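PDB 6E1Q: indole-3-acetic acid-amido synthetase GH3.15 from Arabidopsis thaliana, which catalyses the ATP-dependent conjugation of glutamine, and possibly cysteine, to the auxin precursor indole-3-butyric acid, and also acts on the herbicide 2,4-DB. Local coordinates for residues A[162-167]-A[186-191]; A[144-149]-A[196-201]; A[92-97]-A[107-112]. All blocks are in the same frame, centred on the assembly; numbering follows the deposited sequence. Where two conformers were deposited one is given.

Contact 1 of 3, residues A[162-167]-A[186-191]. With CFA ((2,4-dichlorophenoxy)acetic acid), chain D.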
loop_
_atom_site.group_PDB
_atom_site.type_symbol
_atom_site.label_atom_id
_atom_site.label_comp_id
_atom_site.label_asym_id
_atom_site.label_seq_id
_atom_site.Cartn_x
_atom_site.Cartn_y
_atom_site.Cartn_z
ATOM N N MET A 162 0.929 0.442 11.721
ATOM C CA MET A 162 -0.462 0.844 11.908
ATOM C C MET A 162 -1.398 -0.359 11.863
ATOM O O MET A 162 -2.348 -0.450 12.661
ATOM C CB MET A 162 -0.854 1.870 10.846
ATOM C CG MET A 162 -2.333 2.131 10.810
ATOM S SD MET A 162 -2.746 3.246 12.158
ATOM C CE MET A 162 -4.013 2.321 13.015
ATOM N N VAL A 163 -1.148 -1.290 10.938
ATOM C CA VAL A 163 -1.968 -2.499 10.858
ATOM C C VAL A 163 -1.922 -3.262 12.175
ATOM O O VAL A 163 -2.963 -3.631 12.736
ATOM C CB VAL A 163 -1.510 -3.377 9.683
ATOM C CG1 VAL A 163 -2.225 -4.697 9.735
ATOM C CG2 VAL A 163 -1.770 -2.648 8.355
ATOM N N THR A 164 -0.715 -3.503 12.701
ATOM C CA THR A 164 -0.621 -4.225 13.968
ATOM C C THR A 164 -1.368 -3.484 15.068
ATOM O O THR A 164 -2.108 -4.093 15.847
ATOM C CB THR A 164 0.834 -4.426 14.373
ATOM O OG1 THR A 164 1.497 -5.252 13.411
ATOM C CG2 THR A 164 0.908 -5.063 15.739
ATOM N N SER A 165 -1.187 -2.161 15.142
ATOM C CA SER A 165 -1.877 -1.382 16.164
ATOM C C SER A 165 -3.386 -1.477 15.991
ATOM O O SER A 165 -4.130 -1.593 16.977
ATOM C CB SER A 165 -1.434 0.082 16.095
ATOM O OG SER A 165 -0.065 0.184 16.417
ATOM N N PHE A 166 -3.848 -1.415 14.738
ATOM C CA PHE A 166 -5.272 -1.536 14.451
ATOM C C PHE A 166 -5.805 -2.896 14.896
ATOM O O PHE A 166 -6.782 -2.975 15.649
ATOM C CB PHE A 166 -5.503 -1.309 12.954
ATOM C CG PHE A 166 -6.950 -1.230 12.559
ATOM C CD1 PHE A 166 -7.633 -0.022 12.614
ATOM C CD2 PHE A 166 -7.621 -2.353 12.096
ATOM C CE1 PHE A 166 -8.966 0.059 12.236
ATOM C CE2 PHE A 166 -8.956 -2.282 11.721
ATOM C CZ PHE A 166 -9.626 -1.075 11.793
ATOM N N LEU A 167 -5.150 -3.976 14.467
ATOM C CA LEU A 167 -5.603 -5.321 14.817
ATOM C C LEU A 167 -5.511 -5.568 16.315
ATOM O O LEU A 167 -6.450 -6.091 16.933
ATOM C CB LEU A 167 -4.783 -6.366 14.057
ATOM C CG LEU A 167 -4.960 -6.284 12.547
ATOM C CD1 LEU A 167 -4.131 -7.357 11.856
ATOM C CD2 LEU A 167 -6.448 -6.409 12.197
ATOM N N HIS A 186 0.668 -14.249 13.926
ATOM C CA HIS A 186 1.821 -13.369 13.844
ATOM C C HIS A 186 1.500 -12.014 13.226
ATOM O O HIS A 186 2.417 -11.307 12.800
ATOM C CB HIS A 186 2.939 -14.048 13.064
ATOM C CG HIS A 186 3.375 -15.344 13.660
ATOM N ND1 HIS A 186 3.940 -15.426 14.913
ATOM C CD2 HIS A 186 3.315 -16.610 13.188
ATOM C CE1 HIS A 186 4.218 -16.687 15.184
ATOM N NE2 HIS A 186 3.851 -17.427 14.153
ATOM N N ALA A 187 0.223 -11.634 13.171
ATOM C CA ALA A 187 -0.104 -10.251 12.840
ATOM C C ALA A 187 0.222 -9.309 13.992
ATOM O O ALA A 187 0.522 -8.132 13.762
ATOM C CB ALA A 187 -1.574 -10.127 12.465
ATOM N N ILE A 188 0.166 -9.800 15.227
ATOM C CA ILE A 188 0.500 -9.017 16.411
ATOM C C ILE A 188 1.783 -9.523 17.072
ATOM O O ILE A 188 2.712 -8.749 17.314
ATOM C CB ILE A 188 -0.678 -8.997 17.413
ATOM C CG1 ILE A 188 -1.943 -8.445 16.743
ATOM C CG2 ILE A 188 -0.322 -8.171 18.655
ATOM C CD1 ILE A 188 -3.237 -8.787 17.478
ATOM N N THR A 189 1.857 -10.824 17.357
ATOM C CA THR A 189 3.047 -11.399 17.973
ATOM C C THR A 189 4.110 -11.660 16.913
ATOM O O THR A 189 3.864 -12.359 15.925
ATOM C CB THR A 189 2.718 -12.698 18.717
ATOM O OG1 THR A 189 1.697 -12.451 19.691
ATOM C CG2 THR A 189 3.967 -13.240 19.430
ATOM N N THR A 190 5.293 -11.104 17.136
ATOM C CA THR A 190 6.400 -11.194 16.197
ATOM C C THR A 190 6.845 -12.646 15.959
ATOM O O THR A 190 6.751 -13.508 16.840
ATOM C CB THR A 190 7.548 -10.321 16.728
ATOM O OG1 THR A 190 7.249 -8.937 16.482
ATOM C CG2 THR A 190 8.899 -10.690 16.145
ATOM N N CYS A 191 7.289 -12.915 14.726
ATOM C CA CYS A 191 7.941 -14.179 14.378
ATOM C C CYS A 191 9.009 -13.868 13.342
ATOM O O CYS A 191 8.677 -13.445 12.231
ATOM C CB CYS A 191 6.947 -15.207 13.833
ATOM S SG CYS A 191 7.707 -16.779 13.218
HETATM C C1 CFA D . -5.684 2.146 6.217
HETATM C C2 CFA D . -5.932 0.653 6.458
HETATM C "C1'" CFA D . -7.444 -0.727 7.705
HETATM C "C2'" CFA D . -6.730 -1.754 8.315
HETATM C "C3'" CFA D . -7.335 -2.988 8.518
HETATM C "C4'" CFA D . -8.647 -3.195 8.120
HETATM C "C5'" CFA D . -9.356 -2.170 7.520
HETATM CL CL3 CFA D . -5.038 -1.501 8.840
HETATM C "C6'" CFA D . -8.757 -0.941 7.318
HETATM O O1 CFA D . -6.648 2.945 6.296
HETATM O O2 CFA D . -4.537 2.592 5.937
HETATM O "O1'" CFA D . -6.872 0.538 7.492
HETATM CL CL4 CFA D . -9.444 -4.775 8.376
#
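Leu167 meets the loop residue Ala187 methyl to methyl, CD1 lying 3.8 Å from CB. CB of Leu167 also runs past CG1 of Ile188 at 4.4 Å, while CD1 of Ile188 reaches on to the helix backbone at C of Leu167. One turn back, Thr164 splits its two branches. CG2 of Thr164, anti to the backbone N, rests on CA of Ile188 at 4.0 Å. OG1 of Thr164 lies 3.1 Å from O of Ala187 and also pairs with OG1 of Thr161. The contact thus seats the first turns of helix 162-172 against the loop that follows strand 181-183, within the GH3 N-terminal domain of the adenylating fold. CG2 of Val163 touches CL3 of the (2,4-dichlorophenoxy)acetic acid of chain D at 3.5 Å. CG of Phe166 is anti to its backbone N (chi1 -172°). The ligand ring lies over one face of Phe166, offset toward the rim and tilted, with C3' 3.6 Å from CD2 of Phe166. An alanine at Phe166 would remove this face and is likely to leave that side of the ligand ring without its cover. Helix 112-132 packs on Phe166 through Ile119 and Ser122.

Contact 2 of 3, residues A[144-149]-A[196-201]; sequences FYFVTR and QSMYCQ. With CFA ((2,4-dichlorophenoxy)acetic acid), chain C.
The loop after strand 140-143, whose Tyr145 lines a (2,4-dichlorophenoxy)acetic acid site in the GH3 N-terminal domain, lies here against helix 194-207. Phe146 carries most of the contact. Its CG sits between the backbone N and the carbonyl carbon (chi1 47°), and its CB points toward the helix. Ser197 comes in over one face of the ring. In one of its two conformers, OG of Ser197 stands 3.2 Å above the plane of the Phe146 ring, over the centre, and is held there by O of Thr194, one turn back. CB of Ser197 makes a CH-pi contact 4.1 Å from the centroid of the Phe146 ring. Met198 takes the rim of the same ring. Its chain bends at both chi2 and chi3, which brings SD of Met198 to the edge of the Phe146 ring, 5.5 Å from the centroid, as a Met-aromatic contact. CB of Met198 touches CE2 of Phe146 at 3.8 Å.

Gln201 fits its amide between two rings. NE2 of Gln201 lies in the plane of the Phe146 ring at its edge, 3.3 Å from CD2, with the amide turned 46° from the ring. The same nitrogen lies at the edge of the Phe144 ring, which stands almost perpendicular to the amide (87°). OE1 of Gln201 takes a weak but fairly straight hydrogen bond from N of Tyr145 at 3.4 Å. In the same Ser197 conformer a water weakly links O of Val147 to OG.

Tyr145 turns away from the helix. CD1 of Tyr145 touches CL4 of the (2,4-dichlorophenoxy)acetic acid of chain C at 3.5 Å, and its OH bonds to Thr161. Its ring packs on Val163 and Thr164 of helix 162-172. Helix 220-243 also packs here, Phe223 on Phe144 and Phe229 on Met198, and the Cys200-Cys255 disulfide ties helix 194-207 to helix 253-258.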
loop_
_atom_site.group_PDB
_atom_site.type_symbol
_atom_site.label_atom_id
_atom_site.label_comp_id
_atom_site.label_asym_id
_atom_site.label_seq_id
_atom_site.Cartn_x
_atom_site.Cartn_y
_atom_site.Cartn_z
ATOM N N PHE A 144 -3.822 -11.568 5.038
ATOM C CA PHE A 144 -2.451 -12.029 4.906
ATOM C C PHE A 144 -1.553 -10.898 5.374
ATOM O O PHE A 144 -1.336 -9.918 4.667
ATOM C CB PHE A 144 -2.159 -12.452 3.473
ATOM C CG PHE A 144 -3.006 -13.604 3.015
ATOM C CD1 PHE A 144 -2.859 -14.850 3.589
ATOM C CD2 PHE A 144 -3.960 -13.433 2.034
ATOM C CE1 PHE A 144 -3.632 -15.917 3.183
ATOM C CE2 PHE A 144 -4.740 -14.493 1.619
ATOM C CZ PHE A 144 -4.567 -15.744 2.200
ATOM N N TYR A 145 -1.030 -11.042 6.577
ATOM C CA TYR A 145 -0.223 -9.998 7.178
ATOM C C TYR A 145 0.541 -10.644 8.304
ATOM O O TYR A 145 -0.062 -11.341 9.123
ATOM C CB TYR A 145 -1.084 -8.860 7.743
ATOM C CG TYR A 145 -0.231 -7.719 8.266
ATOM C CD1 TYR A 145 0.249 -6.752 7.400
ATOM C CD2 TYR A 145 0.122 -7.630 9.612
ATOM C CE1 TYR A 145 1.029 -5.715 7.848
ATOM C CE2 TYR A 145 0.926 -6.585 10.074
ATOM C CZ TYR A 145 1.377 -5.636 9.177
ATOM O OH TYR A 145 2.170 -4.579 9.571
ATOM N N PHE A 146 1.844 -10.408 8.367
ATOM C CA PHE A 146 2.531 -10.787 9.589
ATOM C C PHE A 146 3.739 -9.884 9.790
ATOM O O PHE A 146 4.237 -9.262 8.853
ATOM C CB PHE A 146 2.903 -12.279 9.607
ATOM C CG PHE A 146 3.544 -12.782 8.345
ATOM C CD1 PHE A 146 4.883 -12.531 8.080
ATOM C CD2 PHE A 146 2.818 -13.553 7.446
ATOM C CE1 PHE A 146 5.484 -13.022 6.930
ATOM C CE2 PHE A 146 3.416 -14.043 6.288
ATOM C CZ PHE A 146 4.748 -13.775 6.032
ATOM N N VAL A 147 4.170 -9.785 11.044
ATOM C CA VAL A 147 5.263 -8.909 11.444
ATOM C C VAL A 147 6.421 -9.758 11.953
ATOM O O VAL A 147 6.211 -10.747 12.666
ATOM C CB VAL A 147 4.800 -7.889 12.506
ATOM C CG1 VAL A 147 4.081 -8.588 13.635
ATOM C CG2 VAL A 147 5.986 -7.139 13.058
ATOM N N THR A 148 7.642 -9.373 11.580
ATOM C CA THR A 148 8.835 -10.156 11.879
ATOM C C THR A 148 9.689 -9.564 12.990
ATOM O O THR A 148 10.585 -10.257 13.488
ATOM C CB THR A 148 9.698 -10.318 10.619
ATOM O OG1 THR A 148 10.248 -9.048 10.240
ATOM C CG2 THR A 148 8.853 -10.859 9.483
ATOM N N ARG A 149 9.441 -8.315 13.380
ATOM C CA ARG A 149 10.121 -7.699 14.509
ATOM C C ARG A 149 9.420 -6.393 14.859
ATOM O O ARG A 149 8.650 -5.834 14.064
ATOM C CB ARG A 149 11.611 -7.446 14.221
ATOM C CG ARG A 149 11.839 -6.392 13.171
ATOM C CD ARG A 149 13.312 -6.026 12.968
ATOM N NE ARG A 149 13.354 -4.738 12.278
ATOM C CZ ARG A 149 14.402 -4.237 11.635
ATOM N NH1 ARG A 149 15.547 -4.911 11.578
ATOM N NH2 ARG A 149 14.287 -3.052 11.038
ATOM N N GLN A 196 7.847 -19.944 8.653
ATOM C CA GLN A 196 6.893 -20.525 9.593
ATOM C C GLN A 196 5.614 -19.709 9.659
ATOM O O GLN A 196 4.508 -20.266 9.720
ATOM C CB GLN A 196 7.500 -20.627 10.989
ATOM C CG GLN A 196 8.699 -21.537 11.069
ATOM C CD GLN A 196 9.137 -21.763 12.493
ATOM O OE1 GLN A 196 8.344 -22.175 13.349
ATOM N NE2 GLN A 196 10.402 -21.483 12.761
ATOM N N SER A 197 5.745 -18.381 9.656
ATOM C CA SER A 197 4.560 -17.548 9.809
ATOM C C SER A 197 3.652 -17.656 8.583
ATOM O O SER A 197 2.432 -17.820 8.722
ATOM C CB SER A 197 4.969 -16.095 10.070
ATOM O OG SER A 197 5.680 -15.579 8.957
ATOM N N MET A 198 4.221 -17.573 7.373
ATOM C CA MET A 198 3.392 -17.738 6.175
ATOM C C MET A 198 2.754 -19.131 6.136
ATOM O O MET A 198 1.593 -19.289 5.726
ATOM C CB MET A 198 4.233 -17.498 4.920
ATOM C CG MET A 198 3.487 -17.804 3.618
ATOM S SD MET A 198 2.178 -16.575 3.304
ATOM C CE MET A 198 3.172 -15.249 2.589
ATOM N N TYR A 199 3.498 -20.150 6.576
ATOM C CA TYR A 199 2.971 -21.511 6.556
ATOM C C TYR A 199 1.762 -21.646 7.484
ATOM O O TYR A 199 0.719 -22.181 7.092
ATOM C CB TYR A 199 4.084 -22.509 6.922
ATOM C CG TYR A 199 3.672 -23.981 6.814
ATOM C CD1 TYR A 199 2.980 -24.604 7.842
ATOM C CD2 TYR A 199 3.962 -24.729 5.670
ATOM C CE1 TYR A 199 2.598 -25.948 7.748
ATOM C CE2 TYR A 199 3.582 -26.067 5.564
ATOM C CZ TYR A 199 2.899 -26.668 6.608
ATOM O OH TYR A 199 2.515 -27.993 6.524
ATOM N N CYS A 200 1.871 -21.141 8.715
ATOM C CA CYS A 200 0.774 -21.323 9.667
ATOM C C CYS A 200 -0.453 -20.523 9.261
ATOM O O CYS A 200 -1.590 -20.986 9.418
ATOM C CB CYS A 200 1.223 -20.927 11.071
ATOM S SG CYS A 200 2.518 -22.024 11.716
ATOM N N GLN A 201 -0.234 -19.309 8.759
ATOM C CA GLN A 201 -1.337 -18.459 8.329
ATOM C C GLN A 201 -2.095 -19.075 7.153
ATOM O O GLN A 201 -3.327 -19.004 7.094
ATOM C CB GLN A 201 -0.759 -17.081 7.999
ATOM C CG GLN A 201 -1.327 -16.335 6.836
ATOM C CD GLN A 201 -0.998 -14.847 6.941
ATOM O OE1 GLN A 201 -1.558 -14.134 7.769
ATOM N NE2 GLN A 201 -0.044 -14.392 6.132
HETATM C C1 CFA C . -9.468 -6.379 5.003
HETATM C C2 CFA C . -9.354 -4.864 5.149
HETATM C "C1'" CFA C . -6.999 -4.677 4.814
HETATM C "C2'" CFA C . -5.906 -4.243 4.076
HETATM C "C3'" CFA C . -4.637 -4.552 4.498
HETATM C "C4'" CFA C . -4.459 -5.287 5.642
HETATM C "C5'" CFA C . -5.526 -5.722 6.390
HETATM CL CL3 CFA C . -6.070 -3.288 2.577
HETATM C "C6'" CFA C . -6.797 -5.409 5.973
HETATM O O1 CFA C . -10.034 -7.058 5.899
HETATM O O2 CFA C . -8.972 -6.943 4.001
HETATM O "O1'" CFA C . -8.293 -4.364 4.384
HETATM CL CL4 CFA C . -2.814 -5.670 6.151
HETATM O O HOH W 1 6.277 -12.909 10.721
#

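Contact 3 of 3, residues A[92-97]-A[107-112]; sequences SVLLTS and LIPLTT
Val93 and Leu110 face each other as a hydrogen-bonded pair in an antiparallel beta hairpin, strand 91-97 with strand 105-111. Their side chains run side by side in the same direction. CG2 of Val93 sits between the backbone N and the carbonyl carbon (chi1 -79°) and touches CB of Leu110 at 3.9 Å. Leu110 has CG anti to the backbone N (chi1 -179°). This brings CD2 of Leu110 to CD1 of Leu95 at 4.0 Å, and the two leucines meet at a slant. Leu95 and Ile108, the next hydrogen-bonded pair, share this face. Their CB atoms are 4.4 Å apart. The end of Ile108 leads away from Leu95 and lies near the side chain of Glu330 of the ATP site.

Leu94, Pro109, Thr96 and Leu107 occupy the other face. CD2 of Leu94 lies over CA of Pro109 at 3.8 Å. Thr96 and Leu107 run alongside each other, OG1 to CD2 3.7 Å. Past Thr96 the strand delivers Ser97, which binds ATP.

Leu95 and Ile108 exchange two backbone hydrogen bonds of 2.9 Å, N of each to O of the other. At the far end Ser92 and Val93 both face Leu110, a classic beta bulge. There O of Leu110 accepts from N of Ser92 at 2.9 Å in the carbonyl plane. OG of Ser92 reaches O of Leu110 at 3.0 Å from above that plane. A longer, weak bond comes from N of Val93. Thr111 is the N-cap of helix 112-132, its OG1 taking N of Asp114.

The face of Val93, Leu95, Ile108 and Leu110 is apolar, and its Val93 and Leu95 press on helix 162-172. The other face is mostly apolar. Polar gripping is concentrated at the bulge. There the amide and the hydroxyl of Ser92 both hold O of Leu110, which fixes the bulge next to the N-cap at Thr111.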
loop_
_atom_site.group_PDB
_atom_site.type_symbol
_atom_site.label_atom_id
_atom_site.label_comp_id
_atom_site.label_asym_id
_atom_site.label_seq_id
_atom_site.Cartn_x
_atom_site.Cartn_y
_atom_site.Cartn_z
ATOM N N SER A 92 0.640 7.036 22.543
ATOM C CA SER A 92 0.573 5.659 23.028
ATOM C C SER A 92 1.486 4.704 22.267
ATOM O O SER A 92 1.884 3.679 22.829
ATOM C CB SER A 92 -0.863 5.137 22.985
ATOM O OG SER A 92 -1.374 5.244 21.683
ATOM N N VAL A 93 1.821 5.002 21.004
ATOM C CA VAL A 93 2.772 4.205 20.227
ATOM C C VAL A 93 3.399 5.117 19.192
ATOM O O VAL A 93 2.833 6.148 18.830
ATOM C CB VAL A 93 2.138 2.984 19.493
ATOM C CG1 VAL A 93 1.906 1.834 20.434
ATOM C CG2 VAL A 93 0.851 3.385 18.749
ATOM N N LEU A 94 4.577 4.733 18.701
ATOM C CA LEU A 94 5.057 5.283 17.445
ATOM C C LEU A 94 4.849 4.282 16.324
ATOM O O LEU A 94 5.145 3.098 16.475
ATOM C CB LEU A 94 6.526 5.697 17.489
ATOM C CG LEU A 94 6.933 6.655 18.597
ATOM C CD1 LEU A 94 8.431 6.810 18.667
ATOM C CD2 LEU A 94 6.248 7.987 18.316
ATOM N N LEU A 95 4.362 4.775 15.201
ATOM C CA LEU A 95 4.076 3.942 14.047
ATOM C C LEU A 95 5.252 3.976 13.075
ATOM O O LEU A 95 5.723 5.057 12.705
ATOM C CB LEU A 95 2.806 4.425 13.356
ATOM C CG LEU A 95 1.492 4.318 14.137
ATOM C CD1 LEU A 95 0.327 4.806 13.278
ATOM C CD2 LEU A 95 1.203 2.910 14.644
ATOM N N THR A 96 5.755 2.798 12.698
ATOM C CA THR A 96 6.789 2.704 11.679
ATOM C C THR A 96 6.119 2.674 10.313
ATOM O O THR A 96 5.417 1.715 9.988
ATOM C CB THR A 96 7.647 1.464 11.874
ATOM O OG1 THR A 96 8.172 1.477 13.196
ATOM C CG2 THR A 96 8.786 1.493 10.918
ATOM N N SER A 97 6.361 3.701 9.523
ATOM C CA SER A 97 5.703 3.856 8.239
ATOM C C SER A 97 6.587 3.302 7.129
ATOM O O SER A 97 7.808 3.186 7.278
ATOM C CB SER A 97 5.382 5.335 7.998
ATOM O OG SER A 97 5.290 5.643 6.627
ATOM N N LEU A 107 8.877 7.638 11.920
ATOM C CA LEU A 107 8.217 7.278 13.167
ATOM C C LEU A 107 7.143 8.324 13.440
ATOM O O LEU A 107 7.448 9.511 13.575
ATOM C CB LEU A 107 9.224 7.193 14.322
ATOM C CG LEU A 107 10.361 6.169 14.187
ATOM C CD1 LEU A 107 11.164 6.105 15.474
ATOM C CD2 LEU A 107 9.825 4.771 13.825
ATOM N N ILE A 108 5.891 7.893 13.485
ATOM C CA ILE A 108 4.760 8.808 13.547
ATOM C C ILE A 108 4.011 8.610 14.865
ATOM O O ILE A 108 3.540 7.504 15.153
ATOM C CB ILE A 108 3.820 8.612 12.347
ATOM C CG1 ILE A 108 4.551 8.937 11.032
ATOM C CG2 ILE A 108 2.588 9.490 12.492
ATOM C CD1 ILE A 108 5.011 10.378 10.927
ATOM N N PRO A 109 3.861 9.648 15.686
ATOM C CA PRO A 109 3.088 9.509 16.931
ATOM C C PRO A 109 1.636 9.148 16.660
ATOM O O PRO A 109 1.045 9.596 15.676
ATOM C CB PRO A 109 3.198 10.894 17.579
ATOM C CG PRO A 109 4.418 11.514 16.953
ATOM C CD PRO A 109 4.473 10.979 15.547
ATOM N N LEU A 110 1.069 8.328 17.557
ATOM C CA LEU A 110 -0.349 7.987 17.552
ATOM C C LEU A 110 -0.870 8.054 18.981
ATOM O O LEU A 110 -0.301 7.430 19.880
ATOM C CB LEU A 110 -0.582 6.588 16.967
ATOM C CG LEU A 110 -2.032 6.101 16.884
ATOM C CD1 LEU A 110 -2.838 6.967 15.926
ATOM C CD2 LEU A 110 -2.107 4.627 16.469
ATOM N N THR A 111 -1.933 8.824 19.197
ATOM C CA THR A 111 -2.630 8.806 20.475
ATOM C C THR A 111 -3.724 7.729 20.476
ATOM O O THR A 111 -4.206 7.282 19.426
ATOM C CB THR A 111 -3.244 10.174 20.791
ATOM O OG1 THR A 111 -4.247 10.487 19.818
ATOM C CG2 THR A 111 -2.185 11.259 20.755
ATOM N N THR A 112 -4.103 7.312 21.687
ATOM C CA THR A 112 -5.120 6.273 21.857
ATOM C C THR A 112 -6.471 6.718 21.295
ATOM O O THR A 112 -7.179 5.930 20.651
ATOM C CB THR A 112 -5.232 5.909 23.344
ATOM O OG1 THR A 112 -4.100 5.120 23.731
ATOM C CG2 THR A 112 -6.508 5.119 23.631
#

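Overall arrangement
Contacts 1 and 2 are buried, while contact 3 is only partly so. Helix 162-172 is the element they share. It carries one half of contact 1, lies on Tyr145 of contact 2, and takes Val93 of contact 3 at Ser165 and Leu95 at Ser165 and Met162. Contact 1 is nested within the loop closed by contact 2, and the two touch through probable backbone hydrogen bonds of Val147 with His186 and Cys191. Contact 3 closes earlier in the chain and does not touch contact 2. Aromatic and amide edges dominate contact 2, aliphatic groups with one threonine hydroxyl contact 1, and regular backbone pairing contact 3. Contacts 1 and 2 border bound ligands; contact 3 leads to ATP.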